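Local coordinates for protein mRNA nuclease HepT (Shewanella oneidensis MR-1, PDB 6M6U) that cleaves mRNA, probably endonucleolytically, as the bacteriostatic toxin of a toxin-antitoxin pair, and is neutralized mostly through tri-AMPylation by its antitoxin MntA, at residues L41-C46 against E121-F126; K91-L96 against V113-H118; D71-L76 against N80-P85. All blocks are in the same frame, centred on the assembly; numbering follows the deposited sequence.

In the fold
From the N terminus the chain runs through helix 3-23 into helix 33-60, where L41-C46 opens contact 1; that loop closes only at E121-F126, on the last helix, 120-131. Contacts 2 and 3 both nest inside it. Contact 3 comes first, turning the chain from helix 69-78 into helix 84-102 across a short connection. Contact 2 follows in series, joining the middle of helix 84-102 to helix 109-118, just before the last helix begins. The three contacts touch one another: M93 of contact 2 packs on F123 of contact 1, and F126 reaches F73 and I82 of contact 3. A separate polar link, a probable hydrogen bond, joins K91 to T74.

Contact 1 (L41-C46 against E121-F126); sequences LNLQRC and EDFEQF
A single aromatic ring packed against a cysteine and a leucine makes this a buried, apolar helix-helix contact, close to the centre of the all-helical subunit: F123 of helix 120-131 meets C46 and L43, one turn apart on helix 33-60. C46 lies over one face of the ring. Its CB sits 3.8 Å from the centroid of the F123 ring, 17° off the normal and displaced toward the rim, a CH-pi contact that brings C46 CB within 3.7 Å of F123 CZ. The sulfur follows over the same face, C46 SG lying 4.6 Å from the centroid of F123 in a sulfur-aromatic contact. L43 approaches differently, crossing the phenylalanine side chain at about a right angle so that one methyl, L43 CD2, comes to the ring edge in its plane, 3.9 Å from F123 CE2. F123 has CG anti to its carbonyl carbon (chi1 -66°), which carries the ring across to helix 33-60.

The residue types suit the spacing. The backbones come as near as 7.5 Å, from C46 CA to F123 CA, and the short cysteine side chain leaves room for a whole ring, while the longer leucine can extend to its edge. I16 of helix 3-23 also touches F123. Q44, directed away from F123, hydrogen-bonds Q44 of the second subunit, so helix 33-60 serves both bundle core and subunit interface. Across this contact cohesion comes from dispersion and the hydrophobic effect, with the polarisable sulfur and the pi face adding a modest, weakly directional term.

Contact 2 (K91-L96 against V113-H118); sequences KKMVGL and VHVVQH
M93 and L96, one turn apart on helix 84-102, hold the two methyls of V115 on helix 109-118. M93 is the longer reach. Its CB does not itself head for the other helix; CG stands anti to the carbonyl carbon (chi1 -74°), and a second bend at chi2, -86°, swings the chain across. CB and CG therefore serve as the approach, and contact begins at the sulfur: M93 SD lies 3.8 Å from V115 CG1. Beyond it the terminal methyl is still beside the same branch, with M93 CE 4.0 Å from V115 CG1, and the thioether end lies at a slant to the valine. That methyl also reaches the ring of F123.

The other valine branch belongs to the leucine. L96 points its CB toward helix 109-118, and its side chain and that of V115 run antiparallel alongside one another, bringing L96 CD2 to 3.6 Å from V115 CG2. Each methyl of the fork thus has its own partner, and the choice of residues follows: beta-branched valine presents two methyls close to its backbone, leucine reaches it directly, and the flexible, unbranched methionine can bend to touch both valine and phenylalanine. The nearest alpha carbons, M93 CA and V115 CA, are 8.4 Å apart, a separation spanned by side chains alone.

L96, which precedes R97 in sequence, also packs on L107; R97 is, by similarity, an active-site residue and opens the RX(4)HXY motif. This is ordinary side-chain packing within a helical bundle, the architecture of HEPN-family proteins, here joining the helix that carries most of the motif, including R97 and H102, to the one that follows it.

Contact 3 (D71-L76 against N80-P85); sequences DSFTLL and NLITQP
L76, near the end of helix 69-78, meets the returning chain with both its carbonyl and its side chain. Its CB packs beside the ethyl arm of I82, L76 CB lying 3.9 Å from I82 CG1. A chi1 of 59° sets CG1 between the backbone N and the carbonyl carbon, and the extended arm beyond it brings I82 CD1 over the F73-L76 turn, 3.8 Å from F73 O. The same methyl meets the F73 side chain more loosely, 4.5 Å from I82 CD1 to F73 CB. L81 comes from another direction, its CB resting 3.7 Å from L76 O, while its methyl CD1 is 4.4 Å from L76 CD2.

A Schellman motif ends helix 69-78, with N80 at C-prime. Its positive phi, 57°, is a conformation asparagine tolerates better than most residues. L81 N donates to L76 O at 3.0 Å, with an angle of 160° at the hydrogen, and N80 N pairs with A77 O. T83, the N-cap, starts helix 84-102 through OG1 and L86 N.

Two backbone bonds thus close the helix, over the buried apolar side chains of L76 and I82, with L81 at the partly exposed margin.

Contact 1 (L41-C46 against E121-F126)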
loop_
_atom_site.group_PDB
_atom_site.type_symbol
_atom_site.label_atom_id
_atom_site.label_comp_id
_atom_site.label_asym_id
_atom_site.label_seq_id
_atom_site.Cartn_x
_atom_site.Cartn_y
_atom_site.Cartn_z
ATOM N N LEU B 41 39.046 25.731 -21.784
ATOM C CA LEU B 41 38.610 24.338 -21.781
ATOM C C LEU B 41 39.721 23.418 -21.291
ATOM O O LEU B 41 39.477 22.493 -20.505
ATOM C CB LEU B 41 38.140 23.921 -23.172
ATOM C CG LEU B 41 37.576 22.492 -23.198
ATOM C CD1 LEU B 41 36.106 22.485 -22.791
ATOM C CD2 LEU B 41 37.751 21.852 -24.559
ATOM N N ASN B 42 40.953 23.656 -21.739
ATOM C CA ASN B 42 42.054 22.821 -21.284
ATOM C C ASN B 42 42.430 23.104 -19.832
ATOM O O ASN B 42 42.968 22.217 -19.163
ATOM C CB ASN B 42 43.255 22.989 -22.211
ATOM C CG ASN B 42 43.101 22.210 -23.509
ATOM O OD1 ASN B 42 43.134 20.975 -23.515
ATOM N ND2 ASN B 42 42.929 22.929 -24.617
ATOM N N LEU B 43 42.155 24.309 -19.323
ATOM C CA LEU B 43 42.259 24.525 -17.883
ATOM C C LEU B 43 41.244 23.669 -17.135
ATOM O O LEU B 43 41.576 23.024 -16.132
ATOM C CB LEU B 43 42.058 26.002 -17.550
ATOM C CG LEU B 43 43.313 26.871 -17.621
ATOM C CD1 LEU B 43 42.975 28.337 -17.367
ATOM C CD2 LEU B 43 44.362 26.369 -16.634
ATOM N N GLN B 44 39.998 23.652 -17.617
ATOM C CA GLN B 44 38.964 22.825 -17.003
ATOM C C GLN B 44 39.373 21.358 -16.987
ATOM O O GLN B 44 39.244 20.676 -15.965
ATOM C CB GLN B 44 37.647 23.008 -17.750
ATOM C CG GLN B 44 36.573 22.016 -17.353
ATOM C CD GLN B 44 35.258 22.300 -18.035
ATOM O OE1 GLN B 44 34.474 23.123 -17.569
ATOM N NE2 GLN B 44 35.012 21.629 -19.159
ATOM N N ARG B 45 39.875 20.857 -18.119
ATOM C CA ARG B 45 40.308 19.465 -18.194
ATOM C C ARG B 45 41.448 19.192 -17.221
ATOM O O ARG B 45 41.487 18.133 -16.581
ATOM C CB ARG B 45 40.718 19.128 -19.629
ATOM C CG ARG B 45 39.550 19.129 -20.602
ATOM C CD ARG B 45 39.998 19.064 -22.039
ATOM N NE ARG B 45 38.871 18.718 -22.915
ATOM C CZ ARG B 45 38.886 18.769 -24.253
ATOM N NH1 ARG B 45 39.983 19.159 -24.881
ATOM N NH2 ARG B 45 37.804 18.411 -24.931
ATOM N N CYS B 46 42.388 20.134 -17.097
ATOM C CA CYS B 46 43.430 20.011 -16.080
ATOM C C CYS B 46 42.829 19.944 -14.683
ATOM O O CYS B 46 43.248 19.122 -13.860
ATOM C CB CYS B 46 44.410 21.182 -16.173
ATOM S SG CYS B 46 45.577 21.101 -17.541
ATOM N N GLU B 121 52.489 25.707 -13.102
ATOM C CA GLU B 121 53.397 24.901 -12.291
ATOM C C GLU B 121 52.676 24.208 -11.141
ATOM O O GLU B 121 53.153 23.178 -10.653
ATOM C CB GLU B 121 54.531 25.771 -11.744
ATOM C CG GLU B 121 55.750 25.872 -12.653
ATOM C CD GLU B 121 55.564 26.842 -13.811
ATOM O OE1 GLU B 121 56.509 26.989 -14.612
ATOM O OE2 GLU B 121 54.482 27.460 -13.918
ATOM N N ASP B 122 51.544 24.759 -10.686
ATOM C CA ASP B 122 50.781 24.111 -9.621
ATOM C C ASP B 122 50.302 22.730 -10.051
ATOM O O ASP B 122 50.389 21.768 -9.280
ATOM C CB ASP B 122 49.595 24.985 -9.209
ATOM C CG ASP B 122 50.024 26.319 -8.625
ATOM O OD1 ASP B 122 51.184 26.427 -8.172
ATOM O OD2 ASP B 122 49.199 27.258 -8.614
ATOM N N PHE B 123 49.796 22.615 -11.281
ATOM C CA PHE B 123 49.434 21.310 -11.821
ATOM C C PHE B 123 50.632 20.370 -11.845
ATOM O O PHE B 123 50.517 19.195 -11.480
ATOM C CB PHE B 123 48.860 21.465 -13.230
ATOM C CG PHE B 123 47.546 22.189 -13.282
ATOM C CD1 PHE B 123 46.520 21.861 -12.409
ATOM C CD2 PHE B 123 47.336 23.200 -14.210
ATOM C CE1 PHE B 123 45.310 22.524 -12.460
ATOM C CE2 PHE B 123 46.125 23.869 -14.266
ATOM C CZ PHE B 123 45.110 23.529 -13.386
ATOM N N GLU B 124 51.792 20.871 -12.278
ATOM C CA GLU B 124 52.981 20.029 -12.364
ATOM C C GLU B 124 53.520 19.692 -10.980
ATOM O O GLU B 124 53.994 18.573 -10.748
ATOM C CB GLU B 124 54.046 20.721 -13.214
ATOM C CG GLU B 124 53.486 21.317 -14.495
ATOM C CD GLU B 124 54.400 21.127 -15.685
ATOM O OE1 GLU B 124 55.262 21.998 -15.919
ATOM O OE2 GLU B 124 54.257 20.099 -16.380
ATOM N N GLN B 125 53.447 20.645 -10.049
ATOM C CA GLN B 125 53.822 20.369 -8.665
ATOM C C GLN B 125 52.905 19.316 -8.048
ATOM O O GLN B 125 53.364 18.434 -7.314
ATOM C CB GLN B 125 53.784 21.667 -7.859
ATOM C CG GLN B 125 54.328 21.571 -6.445
ATOM C CD GLN B 125 54.250 22.897 -5.708
ATOM O OE1 GLN B 125 54.174 23.962 -6.326
ATOM N NE2 GLN B 125 54.260 22.839 -4.381
ATOM N N PHE B 126 51.605 19.392 -8.343
ATOM C CA PHE B 126 50.665 18.381 -7.867
ATOM C C PHE B 126 50.972 17.013 -8.468
ATOM O O PHE B 126 50.875 15.989 -7.782
ATOM C CB PHE B 126 49.237 18.821 -8.202
ATOM C CG PHE B 126 48.183 17.824 -7.830
ATOM C CD1 PHE B 126 47.824 17.634 -6.507
ATOM C CD2 PHE B 126 47.525 17.097 -8.808
ATOM C CE1 PHE B 126 46.838 16.723 -6.166
ATOM C CE2 PHE B 126 46.540 16.184 -8.472
ATOM C CZ PHE B 126 46.196 15.999 -7.149
#

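Contact 2 (K91-L96 against V113-H118)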
loop_
_atom_site.group_PDB
_atom_site.type_symbol
_atom_site.label_atom_id
_atom_site.label_comp_id
_atom_site.label_asym_id
_atom_site.label_seq_id
_atom_site.Cartn_x
_atom_site.Cartn_y
_atom_site.Cartn_z
ATOM N N LYS B 91 42.686 24.984 -5.246
ATOM C CA LYS B 91 41.298 25.340 -4.973
ATOM C C LYS B 91 40.899 26.644 -5.657
ATOM O O LYS B 91 39.754 26.773 -6.110
ATOM C CB LYS B 91 41.059 25.415 -3.462
ATOM C CG LYS B 91 41.034 24.043 -2.792
ATOM C CD LYS B 91 41.200 24.131 -1.281
ATOM C CE LYS B 91 40.072 24.923 -0.639
ATOM N NZ LYS B 91 40.198 24.986 0.850
ATOM N N LYS B 92 41.814 27.618 -5.763
ATOM C CA LYS B 92 41.466 28.844 -6.481
ATOM C C LYS B 92 41.560 28.660 -7.994
ATOM O O LYS B 92 40.908 29.402 -8.745
ATOM C CB LYS B 92 42.324 30.029 -6.003
ATOM C CG LYS B 92 43.810 29.789 -5.830
ATOM C CD LYS B 92 44.446 30.936 -5.042
ATOM C CE LYS B 92 43.929 32.296 -5.495
ATOM N NZ LYS B 92 44.573 32.731 -6.767
ATOM N N MET B 93 42.343 27.679 -8.458
ATOM C CA MET B 93 42.236 27.252 -9.850
ATOM C C MET B 93 40.811 26.824 -10.187
ATOM O O MET B 93 40.234 27.269 -11.189
ATOM C CB MET B 93 43.198 26.107 -10.126
ATOM C CG MET B 93 44.646 26.506 -10.222
ATOM S SD MET B 93 45.035 27.038 -11.895
ATOM C CE MET B 93 46.732 26.489 -12.014
ATOM N N VAL B 94 40.235 25.938 -9.364
ATOM C CA VAL B 94 38.858 25.496 -9.565
ATOM C C VAL B 94 37.916 26.690 -9.601
ATOM O O VAL B 94 37.027 26.775 -10.458
ATOM C CB VAL B 94 38.451 24.495 -8.465
ATOM C CG1 VAL B 94 37.013 24.043 -8.667
ATOM C CG2 VAL B 94 39.394 23.300 -8.449
ATOM N N GLY B 95 38.095 27.632 -8.672
ATOM C CA GLY B 95 37.247 28.811 -8.661
ATOM C C GLY B 95 37.364 29.620 -9.937
ATOM O O GLY B 95 36.366 30.134 -10.452
ATOM N N LEU B 96 38.584 29.741 -10.466
ATOM C CA LEU B 96 38.769 30.430 -11.739
ATOM C C LEU B 96 38.108 29.663 -12.876
ATOM O O LEU B 96 37.514 30.269 -13.776
ATOM C CB LEU B 96 40.255 30.625 -12.023
ATOM C CG LEU B 96 40.562 31.352 -13.334
ATOM C CD1 LEU B 96 39.936 32.741 -13.334
ATOM C CD2 LEU B 96 42.068 31.433 -13.568
ATOM N N VAL B 113 45.509 35.000 -17.856
ATOM C CA VAL B 113 46.855 35.172 -18.396
ATOM C C VAL B 113 47.897 34.998 -17.297
ATOM O O VAL B 113 48.922 34.330 -17.493
ATOM C CB VAL B 113 46.984 36.537 -19.099
ATOM C CG1 VAL B 113 48.435 37.000 -19.123
ATOM C CG2 VAL B 113 46.433 36.454 -20.515
ATOM N N HIS B 114 47.651 35.584 -16.122
ATOM C CA HIS B 114 48.579 35.410 -15.009
ATOM C C HIS B 114 48.694 33.942 -14.616
ATOM O O HIS B 114 49.776 33.478 -14.235
ATOM C CB HIS B 114 48.137 36.258 -13.814
ATOM C CG HIS B 114 49.183 36.393 -12.748
ATOM N ND1 HIS B 114 49.025 35.878 -11.478
ATOM C CD2 HIS B 114 50.400 36.988 -12.762
ATOM C CE1 HIS B 114 50.100 36.148 -10.758
ATOM N NE2 HIS B 114 50.949 36.820 -11.514
ATOM N N VAL B 115 47.592 33.192 -14.713
ATOM C CA VAL B 115 47.646 31.759 -14.437
ATOM C C VAL B 115 48.424 31.033 -15.527
ATOM O O VAL B 115 49.270 30.179 -15.238
ATOM C CB VAL B 115 46.222 31.192 -14.274
ATOM C CG1 VAL B 115 46.242 29.671 -14.308
ATOM C CG2 VAL B 115 45.605 31.681 -12.970
ATOM N N VAL B 116 48.163 31.366 -16.796
ATOM C CA VAL B 116 48.878 30.728 -17.900
ATOM C C VAL B 116 50.380 30.955 -17.784
ATOM O O VAL B 116 51.180 30.069 -18.110
ATOM C CB VAL B 116 48.335 31.241 -19.252
ATOM C CG1 VAL B 116 49.217 30.773 -20.407
ATOM C CG2 VAL B 116 46.903 30.777 -19.457
ATOM N N GLN B 117 50.788 32.128 -17.302
ATOM C CA GLN B 117 52.203 32.461 -17.206
ATOM C C GLN B 117 52.868 31.923 -15.946
ATOM O O GLN B 117 54.041 31.538 -15.995
ATOM C CB GLN B 117 52.392 33.981 -17.255
ATOM C CG GLN B 117 51.921 34.638 -18.541
ATOM C CD GLN B 117 52.108 36.145 -18.524
ATOM O OE1 GLN B 117 51.636 36.833 -17.615
ATOM N NE2 GLN B 117 52.799 36.667 -19.531
ATOM N N HIS B 118 52.155 31.879 -14.818
ATOM C CA HIS B 118 52.802 31.669 -13.531
ATOM C C HIS B 118 52.238 30.541 -12.681
ATOM O O HIS B 118 52.863 30.198 -11.671
ATOM C CB HIS B 118 52.759 32.961 -12.699
ATOM C CG HIS B 118 53.498 34.103 -13.321
ATOM N ND1 HIS B 118 52.933 35.348 -13.499
ATOM C CD2 HIS B 118 54.758 34.189 -13.808
ATOM C CE1 HIS B 118 53.813 36.151 -14.071
ATOM N NE2 HIS B 118 54.929 35.472 -14.268
#

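Contact 3 (D71-L76 against N80-P85)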
loop_
_atom_site.group_PDB
_atom_site.type_symbol
_atom_site.label_atom_id
_atom_site.label_comp_id
_atom_site.label_asym_id
_atom_site.label_seq_id
_atom_site.Cartn_x
_atom_site.Cartn_y
_atom_site.Cartn_z
ATOM N N ASP B 71 36.862 20.687 -1.392
ATOM C CA ASP B 71 36.990 19.907 -0.169
ATOM C C ASP B 71 37.808 18.642 -0.383
ATOM O O ASP B 71 38.379 18.111 0.578
ATOM C CB ASP B 71 35.604 19.545 0.366
ATOM C CG ASP B 71 35.652 18.981 1.772
ATOM O OD1 ASP B 71 34.948 17.982 2.038
ATOM O OD2 ASP B 71 36.387 19.530 2.623
ATOM N N SER B 72 37.881 18.150 -1.622
ATOM C CA SER B 72 38.711 16.986 -1.907
ATOM C C SER B 72 40.191 17.330 -1.814
ATOM O O SER B 72 40.994 16.505 -1.366
ATOM C CB SER B 72 38.374 16.426 -3.286
ATOM O OG SER B 72 38.942 15.142 -3.452
ATOM N N PHE B 73 40.574 18.535 -2.250
ATOM C CA PHE B 73 41.941 18.994 -2.021
ATOM C C PHE B 73 42.176 19.282 -0.546
ATOM O O PHE B 73 43.254 18.986 -0.014
ATOM C CB PHE B 73 42.240 20.241 -2.856
ATOM C CG PHE B 73 42.242 19.995 -4.333
ATOM C CD1 PHE B 73 43.089 19.051 -4.889
ATOM C CD2 PHE B 73 41.402 20.711 -5.167
ATOM C CE1 PHE B 73 43.097 18.822 -6.251
ATOM C CE2 PHE B 73 41.407 20.490 -6.531
ATOM C CZ PHE B 73 42.258 19.543 -7.074
ATOM N N THR B 74 41.181 19.866 0.128
ATOM C CA THR B 74 41.308 20.140 1.555
ATOM C C THR B 74 41.612 18.868 2.336
ATOM O O THR B 74 42.488 18.865 3.208
ATOM C CB THR B 74 40.033 20.801 2.080
ATOM O OG1 THR B 74 39.849 22.069 1.440
ATOM C CG2 THR B 74 40.114 21.007 3.582
ATOM N N LEU B 75 40.916 17.769 2.021
ATOM C CA LEU B 75 41.136 16.518 2.743
ATOM C C LEU B 75 42.537 15.967 2.500
ATOM O O LEU B 75 43.147 15.387 3.405
ATOM C CB LEU B 75 40.084 15.479 2.356
ATOM C CG LEU B 75 38.651 15.721 2.853
ATOM C CD1 LEU B 75 37.736 14.573 2.436
ATOM C CD2 LEU B 75 38.615 15.900 4.367
ATOM N N LEU B 76 43.062 16.120 1.281
ATOM C CA LEU B 76 44.436 15.692 1.021
ATOM C C LEU B 76 45.430 16.491 1.855
ATOM O O LEU B 76 46.447 15.951 2.309
ATOM C CB LEU B 76 44.772 15.830 -0.461
ATOM C CG LEU B 76 43.958 15.009 -1.463
ATOM C CD1 LEU B 76 44.325 15.425 -2.878
ATOM C CD2 LEU B 76 44.202 13.517 -1.262
ATOM N N ASN B 80 48.252 15.674 4.992
ATOM C CA ASN B 80 49.638 16.019 4.662
ATOM C C ASN B 80 50.154 15.259 3.447
ATOM O O ASN B 80 51.335 14.903 3.383
ATOM C CB ASN B 80 50.571 15.803 5.857
ATOM C CG ASN B 80 50.488 16.930 6.861
ATOM O OD1 ASN B 80 49.829 16.810 7.891
ATOM N ND2 ASN B 80 51.146 18.043 6.554
ATOM N N LEU B 81 49.282 15.002 2.476
ATOM C CA LEU B 81 49.722 14.441 1.207
ATOM C C LEU B 81 49.990 15.517 0.166
ATOM O O LEU B 81 50.761 15.279 -0.769
ATOM C CB LEU B 81 48.696 13.427 0.689
ATOM C CG LEU B 81 48.154 12.484 1.777
ATOM C CD1 LEU B 81 47.162 11.481 1.193
ATOM C CD2 LEU B 81 49.285 11.754 2.521
ATOM N N ILE B 82 49.388 16.694 0.317
ATOM C CA ILE B 82 49.814 17.897 -0.383
ATOM C C ILE B 82 49.970 19.000 0.651
ATOM O O ILE B 82 49.340 18.974 1.714
ATOM C CB ILE B 82 48.839 18.341 -1.500
ATOM C CG1 ILE B 82 47.442 18.607 -0.930
ATOM C CG2 ILE B 82 48.798 17.311 -2.615
ATOM C CD1 ILE B 82 46.461 19.152 -1.958
ATOM N N THR B 83 50.823 19.969 0.339
ATOM C CA THR B 83 51.032 21.088 1.241
ATOM C C THR B 83 49.784 21.959 1.295
ATOM O O THR B 83 48.983 21.995 0.357
ATOM C CB THR B 83 52.230 21.920 0.787
ATOM O OG1 THR B 83 51.891 22.630 -0.408
ATOM C CG2 THR B 83 53.422 21.018 0.506
ATOM N N GLN B 84 49.611 22.650 2.421
ATOM C CA GLN B 84 48.536 23.634 2.514
ATOM C C GLN B 84 48.636 24.718 1.446
ATOM O O GLN B 84 47.586 25.110 0.909
ATOM C CB GLN B 84 48.511 24.250 3.920
ATOM C CG GLN B 84 47.335 25.180 4.160
ATOM C CD GLN B 84 46.032 24.426 4.329
ATOM O OE1 GLN B 84 46.031 23.230 4.622
ATOM N NE2 GLN B 84 44.915 25.120 4.136
ATOM N N PRO B 85 49.819 25.245 1.096
ATOM C CA PRO B 85 49.866 26.204 -0.025
ATOM C C PRO B 85 49.396 25.621 -1.350
ATOM O O PRO B 85 48.600 26.258 -2.053
ATOM C CB PRO B 85 51.349 26.624 -0.065
ATOM C CG PRO B 85 52.077 25.635 0.793
ATOM C CD PRO B 85 51.098 25.212 1.828
#